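Local structure of inositol polyphosphate multikinase alpha (Arabidopsis thaliana, 4FRF) at residues H50-V55 with L192-W197; Y204-C209 with V232-F237; S84-K89 with L154-F159. The protein phosphorylates inositol phosphates with broad substrate specificity, using ATP to convert inositol 1,4,5-trisphosphate into the 1,3,4,5,6-pentakisphosphate. One frame throughout, in Å; residues are numbered along the deposited sequence.

How the interactions relate
Interactions 1 and 2 adjoin, their centres 11 Å apart, and meet at strand 231-235: the backbone of Tyr52 probably hydrogen-bonds to Leu234, which in interaction 2 packs against Phe206. Helix 187-200 of interaction 1 leads along the chain to strand 204-205 of interaction 2. Interaction 3 lies across the chain's centre from interaction 1, with centres 19 Å apart and nearest atoms about 11 Å apart. Interactions 2 and 3 both reach the five-stranded antiparallel sheet, with centres 18 Å apart. In sequence, interaction 3 nests inside the loop closed by interaction 1, and interaction 2 follows. Loop 50-55 and helix 187-200 thus gather at the edge strand 231-235, while helix 149-158 packs on the central strand 83-90.

Interaction 1: H50-V55 with L192-W197; sequences HRYFPV and LELKTW
Tyr52 brings two kinds of contact to helix 187-200: its ring packs on Leu194 and its hydroxyl bonds to Glu193. Leu194 lies over one ring face, its CG 4.3 Å from the ring centroid and 16° off the normal, a CH-pi contact. Arg51 CG covers the opposite face, so the buried ring is held between two aliphatic groups. A tyrosine suits this place because its flat body can fill the apolar layer while its hydroxyl reaches the more polar margin. There Tyr52 OH donates to Glu193 OE1 at 2.7 Å. The carboxylate oxygen sits at the ring's edge and is met on its anti side, with the hydroxyl 35° out of the carboxylate plane. Glu193 gets there with CG beside its backbone N (chi1 -84°) and the chain extended beyond. Deeper in, Phe53 turns a ring edge toward the indole of Trp197, Phe53 CZ lying 4.1 Å from Trp197 CZ3; Phe39 stacks on the Phe53 ring.

The solvent side is looser. Exposed Arg51 keeps its NH1 4.1 Å from Glu193 OE1, too far for a salt bridge, although opposite charges this close would probably still attract. Glu193 itself is partly exposed, unlike the apolar residues behind it.

Strand 231-235 runs beside the contact: Val232 and Leu234 touch Leu194, and the Leu234 backbone hydrogen-bonds to that of Tyr52. Helix 187-200 packs beside the edge strand of the antiparallel sheet of the kinase fold, where the type I turn from His50 to Phe53 inserts Tyr52 and Phe53.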
loop_
_atom_site.group_PDB
_atom_site.type_symbol
_atom_site.label_atom_id
_atom_site.label_comp_id
_atom_site.label_asym_id
_atom_site.label_seq_id
_atom_site.Cartn_x
_atom_site.Cartn_y
_atom_site.Cartn_z
ATOM N N HIS A 50 12.528 -16.138 -5.089
ATOM C CA HIS A 50 13.959 -16.075 -4.792
ATOM C C HIS A 50 14.723 -15.374 -5.929
ATOM O O HIS A 50 15.680 -14.628 -5.691
ATOM C CB HIS A 50 14.512 -17.485 -4.573
ATOM C CG HIS A 50 14.309 -18.013 -3.186
ATOM N ND1 HIS A 50 15.258 -17.873 -2.192
ATOM C CD2 HIS A 50 13.305 -18.748 -2.648
ATOM C CE1 HIS A 50 14.825 -18.457 -1.087
ATOM N NE2 HIS A 50 13.640 -18.991 -1.336
ATOM N N ARG A 51 14.245 -15.562 -7.155
ATOM C CA ARG A 51 14.895 -14.995 -8.325
ATOM C C ARG A 51 14.834 -13.462 -8.382
ATOM O O ARG A 51 15.222 -12.867 -9.372
ATOM C CB ARG A 51 14.274 -15.568 -9.593
ATOM C CG ARG A 51 13.000 -14.858 -10.004
ATOM C CD ARG A 51 12.414 -15.448 -11.276
ATOM N NE ARG A 51 12.924 -14.788 -12.483
ATOM C CZ ARG A 51 12.358 -13.722 -13.049
ATOM N NH1 ARG A 51 11.279 -13.184 -12.511
ATOM N NH2 ARG A 51 12.873 -13.190 -14.147
ATOM N N TYR A 52 14.271 -12.832 -7.360
ATOM C CA TYR A 52 14.221 -11.371 -7.317
ATOM C C TYR A 52 15.172 -10.836 -6.271
ATOM O O TYR A 52 15.007 -9.719 -5.784
ATOM C CB TYR A 52 12.797 -10.877 -7.039
ATOM C CG TYR A 52 11.844 -11.101 -8.187
ATOM C CD1 TYR A 52 11.985 -10.400 -9.378
ATOM C CD2 TYR A 52 10.797 -12.010 -8.079
ATOM C CE1 TYR A 52 11.127 -10.611 -10.443
ATOM C CE2 TYR A 52 9.933 -12.234 -9.141
ATOM C CZ TYR A 52 10.113 -11.537 -10.326
ATOM O OH TYR A 52 9.279 -11.763 -11.390
ATOM N N PHE A 53 16.161 -11.647 -5.918
ATOM C CA PHE A 53 17.061 -11.316 -4.836
ATOM C C PHE A 53 18.467 -11.762 -5.197
ATOM O O PHE A 53 18.674 -12.897 -5.630
ATOM C CB PHE A 53 16.616 -12.007 -3.535
ATOM C CG PHE A 53 15.341 -11.451 -2.941
ATOM C CD1 PHE A 53 15.386 -10.595 -1.845
ATOM C CD2 PHE A 53 14.089 -11.841 -3.433
ATOM C CE1 PHE A 53 14.193 -10.092 -1.279
ATOM C CE2 PHE A 53 12.897 -11.335 -2.870
ATOM C CZ PHE A 53 12.956 -10.468 -1.798
ATOM N N PRO A 54 19.451 -10.879 -5.009
ATOM C CA PRO A 54 20.818 -11.316 -5.219
ATOM C C PRO A 54 21.030 -12.707 -4.620
ATOM O O PRO A 54 20.645 -12.946 -3.481
ATOM C CB PRO A 54 21.641 -10.275 -4.442
ATOM C CG PRO A 54 20.618 -9.424 -3.676
ATOM C CD PRO A 54 19.380 -9.519 -4.456
ATOM N N VAL A 55 21.600 -13.623 -5.403
ATOM C CA VAL A 55 21.996 -14.948 -4.891
ATOM C C VAL A 55 23.089 -14.836 -3.827
ATOM O O VAL A 55 24.065 -14.067 -3.998
ATOM C CB VAL A 55 22.507 -15.878 -6.014
ATOM C CG1 VAL A 55 22.967 -17.217 -5.422
ATOM C CG2 VAL A 55 21.416 -16.097 -7.067
ATOM N N LEU A 192 4.494 -7.452 -10.988
ATOM C CA LEU A 192 3.239 -8.049 -10.585
ATOM C C LEU A 192 3.416 -9.261 -9.688
ATOM O O LEU A 192 2.767 -9.358 -8.624
ATOM C CB LEU A 192 2.408 -8.409 -11.795
ATOM C CG LEU A 192 1.729 -7.190 -12.424
ATOM C CD1 LEU A 192 1.026 -7.575 -13.701
ATOM C CD2 LEU A 192 0.768 -6.444 -11.449
ATOM N N GLU A 193 4.294 -10.176 -10.087
ATOM C CA GLU A 193 4.617 -11.327 -9.246
ATOM C C GLU A 193 5.011 -10.919 -7.831
ATOM O O GLU A 193 4.567 -11.529 -6.852
ATOM C CB GLU A 193 5.725 -12.146 -9.863
ATOM C CG GLU A 193 5.238 -13.134 -10.887
ATOM C CD GLU A 193 6.310 -14.077 -11.310
ATOM O OE1 GLU A 193 7.497 -13.809 -11.009
ATOM O OE2 GLU A 193 5.977 -15.079 -11.959
ATOM N N LEU A 194 5.852 -9.898 -7.726
ATOM C CA LEU A 194 6.265 -9.377 -6.432
ATOM C C LEU A 194 5.072 -8.811 -5.658
ATOM O O LEU A 194 4.996 -8.936 -4.427
ATOM C CB LEU A 194 7.310 -8.283 -6.615
ATOM C CG LEU A 194 8.767 -8.680 -6.744
ATOM C CD1 LEU A 194 9.489 -7.656 -7.566
ATOM C CD2 LEU A 194 9.396 -8.800 -5.376
ATOM N N LYS A 195 4.176 -8.124 -6.366
ATOM C CA LYS A 195 3.015 -7.551 -5.715
ATOM C C LYS A 195 2.201 -8.647 -5.048
ATOM O O LYS A 195 1.976 -8.609 -3.832
ATOM C CB LYS A 195 2.142 -6.793 -6.704
ATOM C CG LYS A 195 0.800 -6.350 -6.112
ATOM C CD LYS A 195 -0.093 -5.782 -7.175
ATOM C CE LYS A 195 -1.533 -6.043 -6.859
ATOM N NZ LYS A 195 -2.326 -6.323 -8.117
ATOM N N THR A 196 1.777 -9.634 -5.842
ATOM C CA THR A 196 1.076 -10.765 -5.289
ATOM C C THR A 196 1.770 -11.165 -4.016
ATOM O O THR A 196 1.181 -11.125 -2.954
ATOM C CB THR A 196 1.102 -11.958 -6.207
ATOM O OG1 THR A 196 0.318 -11.692 -7.369
ATOM C CG2 THR A 196 0.546 -13.177 -5.490
ATOM N N TRP A 197 3.049 -11.504 -4.112
ATOM C CA TRP A 197 3.761 -11.971 -2.945
ATOM C C TRP A 197 3.589 -11.012 -1.769
ATOM O O TRP A 197 3.274 -11.437 -0.658
ATOM C CB TRP A 197 5.245 -12.209 -3.251
ATOM C CG TRP A 197 6.010 -12.825 -2.099
ATOM C CD1 TRP A 197 5.751 -14.016 -1.496
ATOM C CD2 TRP A 197 7.169 -12.285 -1.441
ATOM N NE1 TRP A 197 6.651 -14.241 -0.483
ATOM C CE2 TRP A 197 7.538 -13.197 -0.434
ATOM C CE3 TRP A 197 7.927 -11.119 -1.604
ATOM C CZ2 TRP A 197 8.629 -12.977 0.419
ATOM C CZ3 TRP A 197 9.009 -10.893 -0.737
ATOM C CH2 TRP A 197 9.345 -11.818 0.253
#

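Interaction 2: Y204-C209 with V232-F237; sequences YHFNSC and VKLVDF
Leu234, on the outermost strand 231-235, meets Phe206 first: its CD2 lies over one face of the ring, 4.5 Å from Phe206 CE1. A branched aliphatic chain suits this buried spot, touching Ile211 and Leu194 too. Val235 turns its side chain away and offers its backbone instead, Val235 O lying 3.3 Å from Cys209 SG. With SG anti to its N (chi1 169°), the small Cys209 side chain fits against this backbone, 3.6 Å from Asp236 O. Asp236 and Phe237 begin the DFAH sequence of inositol phosphate kinases, probably the counterpart of the protein-kinase DFG; Asp236 is exposed, consistent with the metal- and nucleotide-binding role of the equivalent aspartate in related kinases. Phe237 turns back into the protein. Its side chain and that of Phe206 lie side by side, pointing the same way, and the rings meet along their rims, Phe237 CE1 3.7 Å from Phe206 CE1; the Cys209 sulfur stands obliquely 5.3 Å from the Phe237 centroid. Phe206, centre of an inverse gamma turn, offers a face to Leu234 and its rim to Phe237; an alanine here would probably leave Leu234 CD2 and the near edge of Phe237 without their apolar partner. Phe35 stacks on Phe237.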
loop_
_atom_site.group_PDB
_atom_site.type_symbol
_atom_site.label_atom_id
_atom_site.label_comp_id
_atom_site.label_asym_id
_atom_site.label_seq_id
_atom_site.Cartn_x
_atom_site.Cartn_y
_atom_site.Cartn_z
ATOM N N TYR A 204 9.151 -10.725 6.266
ATOM C CA TYR A 204 10.084 -9.611 6.387
ATOM C C TYR A 204 9.386 -8.286 6.107
ATOM O O TYR A 204 8.415 -8.232 5.331
ATOM C CB TYR A 204 11.276 -9.797 5.439
ATOM C CG TYR A 204 11.973 -11.130 5.585
ATOM C CD1 TYR A 204 12.980 -11.308 6.525
ATOM C CD2 TYR A 204 11.614 -12.215 4.798
ATOM C CE1 TYR A 204 13.612 -12.530 6.678
ATOM C CE2 TYR A 204 12.246 -13.443 4.936
ATOM C CZ TYR A 204 13.239 -13.594 5.878
ATOM O OH TYR A 204 13.863 -14.813 6.032
ATOM N N HIS A 205 9.835 -7.245 6.814
ATOM C CA HIS A 205 9.517 -5.865 6.464
ATOM C C HIS A 205 10.747 -5.227 5.847
ATOM O O HIS A 205 11.787 -5.053 6.520
ATOM C CB HIS A 205 9.109 -5.072 7.696
ATOM C CG HIS A 205 7.733 -5.381 8.181
ATOM N ND1 HIS A 205 7.301 -5.053 9.451
ATOM C CD2 HIS A 205 6.685 -5.987 7.569
ATOM C CE1 HIS A 205 6.049 -5.446 9.599
ATOM N NE2 HIS A 205 5.650 -6.010 8.472
ATOM N N PHE A 206 10.629 -4.858 4.578
ATOM C CA PHE A 206 11.765 -4.355 3.835
ATOM C C PHE A 206 12.005 -2.853 4.035
ATOM O O PHE A 206 11.935 -2.080 3.089
ATOM C CB PHE A 206 11.613 -4.707 2.360
ATOM C CG PHE A 206 11.785 -6.167 2.076
ATOM C CD1 PHE A 206 13.068 -6.726 1.976
ATOM C CD2 PHE A 206 10.683 -7.003 1.982
ATOM C CE1 PHE A 206 13.238 -8.089 1.719
ATOM C CE2 PHE A 206 10.835 -8.364 1.739
ATOM C CZ PHE A 206 12.119 -8.909 1.595
ATOM N N ASN A 207 12.344 -2.459 5.258
ATOM C CA ASN A 207 12.540 -1.050 5.576
ATOM C C ASN A 207 13.585 -0.395 4.715
ATOM O O ASN A 207 14.735 -0.807 4.727
ATOM C CB ASN A 207 13.003 -0.887 7.010
ATOM C CG ASN A 207 11.976 -1.322 8.014
ATOM O OD1 ASN A 207 12.320 -1.566 9.169
ATOM N ND2 ASN A 207 10.698 -1.379 7.605
ATOM N N SER A 208 13.224 0.714 4.079
ATOM C CA SER A 208 14.227 1.631 3.509
ATOM C C SER A 208 15.101 0.949 2.462
ATOM O O SER A 208 16.306 0.837 2.624
ATOM C CB SER A 208 15.084 2.223 4.627
ATOM O OG SER A 208 15.770 3.361 4.161
ATOM N N CYS A 209 14.492 0.612 1.335
ATOM C CA CYS A 209 14.954 -0.485 0.516
ATOM C C CYS A 209 14.523 -0.238 -0.955
ATOM O O CYS A 209 13.483 0.352 -1.201
ATOM C CB CYS A 209 14.355 -1.770 1.103
ATOM S SG CYS A 209 14.477 -3.278 0.151
ATOM N N VAL A 232 14.183 -7.476 -12.721
ATOM C CA VAL A 232 13.871 -6.778 -11.483
ATOM C C VAL A 232 14.573 -7.437 -10.301
ATOM O O VAL A 232 14.721 -8.659 -10.261
ATOM C CB VAL A 232 12.351 -6.798 -11.208
ATOM C CG1 VAL A 232 12.044 -6.154 -9.875
ATOM C CG2 VAL A 232 11.608 -6.099 -12.313
ATOM N N LYS A 233 14.979 -6.627 -9.330
ATOM C CA LYS A 233 15.593 -7.136 -8.110
ATOM C C LYS A 233 15.495 -6.116 -6.981
ATOM O O LYS A 233 15.300 -4.926 -7.217
ATOM C CB LYS A 233 17.055 -7.543 -8.351
ATOM C CG LYS A 233 17.196 -8.783 -9.236
ATOM C CD LYS A 233 18.434 -9.612 -8.895
ATOM C CE LYS A 233 18.269 -11.092 -9.325
ATOM N NZ LYS A 233 17.715 -11.271 -10.711
ATOM N N LEU A 234 15.547 -6.604 -5.752
ATOM C CA LEU A 234 15.515 -5.755 -4.593
ATOM C C LEU A 234 16.902 -5.694 -4.028
ATOM O O LEU A 234 17.586 -6.699 -3.983
ATOM C CB LEU A 234 14.591 -6.351 -3.545
ATOM C CG LEU A 234 13.121 -5.983 -3.577
ATOM C CD1 LEU A 234 12.514 -6.328 -4.925
ATOM C CD2 LEU A 234 12.409 -6.702 -2.452
ATOM N N VAL A 235 17.282 -4.537 -3.505
ATOM C CA VAL A 235 18.607 -4.363 -2.942
ATOM C C VAL A 235 18.568 -3.604 -1.622
ATOM O O VAL A 235 17.528 -3.143 -1.206
ATOM C CB VAL A 235 19.559 -3.645 -3.936
ATOM C CG1 VAL A 235 19.632 -4.403 -5.253
ATOM C CG2 VAL A 235 19.119 -2.220 -4.166
ATOM N N ASP A 236 19.730 -3.425 -1.007
ATOM C CA ASP A 236 19.845 -2.768 0.304
ATOM C C ASP A 236 19.002 -3.425 1.354
ATOM O O ASP A 236 17.827 -3.124 1.479
ATOM C CB ASP A 236 19.487 -1.285 0.210
ATOM C CG ASP A 236 20.441 -0.517 -0.666
ATOM O OD1 ASP A 236 21.659 -0.786 -0.601
ATOM O OD2 ASP A 236 19.981 0.331 -1.450
ATOM N N PHE A 237 19.611 -4.310 2.131
ATOM C CA PHE A 237 18.884 -4.984 3.191
ATOM C C PHE A 237 19.446 -4.662 4.570
ATOM O O PHE A 237 19.356 -5.471 5.485
ATOM C CB PHE A 237 18.895 -6.490 2.959
ATOM C CG PHE A 237 18.379 -6.896 1.620
ATOM C CD1 PHE A 237 17.021 -6.885 1.354
ATOM C CD2 PHE A 237 19.244 -7.329 0.630
ATOM C CE1 PHE A 237 16.529 -7.304 0.115
ATOM C CE2 PHE A 237 18.760 -7.723 -0.615
ATOM C CZ PHE A 237 17.396 -7.722 -0.864
#

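Interaction 3: S84-K89 with L154-F159; sequences SVMDVK and LTLRKF
Strand 83-90 carries most of the PxxxDxKxG signature of inositol phosphate kinases, to which Asp87 and Lys89 belong, and it is Met86, within that signature, that joins the strand to segment 154-159. The extended course from CB to SD, with CG anti to N (chi1 178°), carries the sulfur above the ring of Phe159; the bend at the last torsion (chi3 -93°) then turns CE toward the helix. The sulfur SD is 4.8 Å from the Phe159 centroid and 22° off the ring normal, a Met-aromatic contact. The terminal CE rests 3.7 Å from Thr155 CG2, while Leu156 CD2 comes to 3.9 Å from Met86 SD, the two side chains crossing at about a right angle. An unbranched, flexible methionine suits this place because one chain can follow three differently shaped partners.

Phe159 reaches back toward the strand. The CE1 corner of its ring packs on Met86 CB, and its edge faces the backbone of Val85, whose C lies 3.4 Å from Phe159 CE1. Ser84 adds its CB, 4.5 Å from Phe159 CE1; its small size lets the ring lie near the strand, and its OG bonds to Asn217. Thr155 likewise shows the strand its methyl while OG1 bonds to Gly151 O, so a threonine serves both a helix and an apolar surface.

Strands 121-130 and 209-216 flank strand 83-90 and contribute Phe126 and Met213 beside Met86, and Tyr215 meets the Phe159 ring edge-to-face. Leu156 packs on Phe258, Phe261 and Ile265, so helix 149-158 rests on both the sheet and helix 249-265.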
loop_
_atom_site.group_PDB
_atom_site.type_symbol
_atom_site.label_atom_id
_atom_site.label_comp_id
_atom_site.label_asym_id
_atom_site.label_seq_id
_atom_site.Cartn_x
_atom_site.Cartn_y
_atom_site.Cartn_z
ATOM N N SER A 84 21.496 -0.457 -19.443
ATOM C CA SER A 84 20.909 0.689 -18.750
ATOM C C SER A 84 20.342 0.178 -17.442
ATOM O O SER A 84 19.745 -0.894 -17.405
ATOM C CB SER A 84 19.788 1.314 -19.580
ATOM O OG SER A 84 20.264 1.819 -20.819
ATOM N N VAL A 85 20.523 0.945 -16.373
ATOM C CA VAL A 85 20.084 0.523 -15.037
ATOM C C VAL A 85 19.383 1.668 -14.257
ATOM O O VAL A 85 19.697 2.837 -14.455
ATOM C CB VAL A 85 21.278 -0.047 -14.220
ATOM C CG1 VAL A 85 22.363 0.975 -14.102
ATOM C CG2 VAL A 85 20.830 -0.472 -12.844
ATOM N N MET A 86 18.407 1.324 -13.415
ATOM C CA MET A 86 17.726 2.334 -12.565
ATOM C C MET A 86 17.376 1.822 -11.176
ATOM O O MET A 86 16.857 0.723 -11.027
ATOM C CB MET A 86 16.457 2.874 -13.230
ATOM C CG MET A 86 15.704 3.877 -12.346
ATOM S SD MET A 86 14.000 4.181 -12.861
ATOM C CE MET A 86 14.238 5.604 -13.915
ATOM N N ASP A 87 17.603 2.649 -10.166
ATOM C CA ASP A 87 17.324 2.236 -8.807
ATOM C C ASP A 87 16.313 3.138 -8.090
ATOM O O ASP A 87 16.562 4.335 -7.872
ATOM C CB ASP A 87 18.608 2.082 -7.999
ATOM C CG ASP A 87 19.158 3.405 -7.511
ATOM O OD1 ASP A 87 19.629 4.207 -8.348
ATOM O OD2 ASP A 87 19.163 3.623 -6.276
ATOM N N VAL A 88 15.179 2.533 -7.716
ATOM C CA VAL A 88 14.059 3.232 -7.117
ATOM C C VAL A 88 13.875 2.871 -5.650
ATOM O O VAL A 88 13.852 1.696 -5.288
ATOM C CB VAL A 88 12.803 2.885 -7.844
ATOM C CG1 VAL A 88 11.704 3.870 -7.491
ATOM C CG2 VAL A 88 13.081 2.877 -9.329
ATOM N N LYS A 89 13.732 3.897 -4.816
ATOM C CA LYS A 89 13.488 3.731 -3.390
ATOM C C LYS A 89 12.014 3.473 -3.147
ATOM O O LYS A 89 11.178 4.369 -3.305
ATOM C CB LYS A 89 13.908 4.991 -2.656
ATOM C CG LYS A 89 14.614 4.738 -1.355
ATOM C CD LYS A 89 15.917 5.541 -1.288
ATOM C CE LYS A 89 16.778 5.099 -0.121
ATOM N NZ LYS A 89 18.104 5.768 -0.140
ATOM N N LEU A 154 8.098 11.120 -16.561
ATOM C CA LEU A 154 8.966 11.395 -17.702
ATOM C C LEU A 154 10.244 10.578 -17.608
ATOM O O LEU A 154 10.648 9.923 -18.568
ATOM C CB LEU A 154 9.307 12.884 -17.774
ATOM C CG LEU A 154 10.203 13.310 -18.938
ATOM C CD1 LEU A 154 9.378 13.513 -20.196
ATOM C CD2 LEU A 154 10.959 14.571 -18.584
ATOM N N THR A 155 10.887 10.634 -16.451
ATOM C CA THR A 155 12.088 9.873 -16.227
ATOM C C THR A 155 11.872 8.402 -16.529
ATOM O O THR A 155 12.680 7.776 -17.221
ATOM C CB THR A 155 12.540 10.003 -14.813
ATOM O OG1 THR A 155 12.746 11.385 -14.519
ATOM C CG2 THR A 155 13.834 9.239 -14.607
ATOM N N LEU A 156 10.771 7.855 -16.023
ATOM C CA LEU A 156 10.461 6.444 -16.213
ATOM C C LEU A 156 10.263 6.121 -17.665
ATOM O O LEU A 156 10.257 4.960 -18.050
ATOM C CB LEU A 156 9.219 6.053 -15.434
ATOM C CG LEU A 156 9.454 5.739 -13.963
ATOM C CD1 LEU A 156 8.134 5.558 -13.275
ATOM C CD2 LEU A 156 10.280 4.494 -13.827
ATOM N N ARG A 157 10.069 7.152 -18.471
ATOM C CA ARG A 157 9.883 6.963 -19.895
ATOM C C ARG A 157 11.201 7.184 -20.631
ATOM O O ARG A 157 11.485 6.524 -21.631
ATOM C CB ARG A 157 8.808 7.905 -20.423
ATOM C CG ARG A 157 8.281 7.511 -21.787
ATOM C CD ARG A 157 7.369 8.568 -22.342
ATOM N NE ARG A 157 6.310 8.899 -21.401
ATOM C CZ ARG A 157 5.093 8.369 -21.439
ATOM N NH1 ARG A 157 4.784 7.485 -22.386
ATOM N NH2 ARG A 157 4.180 8.730 -20.535
ATOM N N LYS A 158 11.999 8.119 -20.129
ATOM C CA LYS A 158 13.350 8.277 -20.602
ATOM C C LYS A 158 14.046 6.935 -20.491
ATOM O O LYS A 158 14.654 6.449 -21.451
ATOM C CB LYS A 158 14.090 9.303 -19.751
ATOM C CG LYS A 158 13.901 10.748 -20.176
ATOM C CD LYS A 158 14.591 11.679 -19.185
ATOM C CE LYS A 158 14.772 13.075 -19.749
ATOM N NZ LYS A 158 15.290 14.006 -18.705
ATOM N N PHE A 159 13.886 6.305 -19.331
ATOM C CA PHE A 159 14.586 5.067 -19.017
ATOM C C PHE A 159 14.420 3.988 -20.098
ATOM O O PHE A 159 15.213 3.048 -20.165
ATOM C CB PHE A 159 14.139 4.536 -17.655
ATOM C CG PHE A 159 14.821 3.269 -17.252
ATOM C CD1 PHE A 159 16.098 3.293 -16.741
ATOM C CD2 PHE A 159 14.181 2.046 -17.389
ATOM C CE1 PHE A 159 16.748 2.114 -16.398
ATOM C CE2 PHE A 159 14.825 0.864 -17.047
ATOM C CZ PHE A 159 16.109 0.902 -16.550
#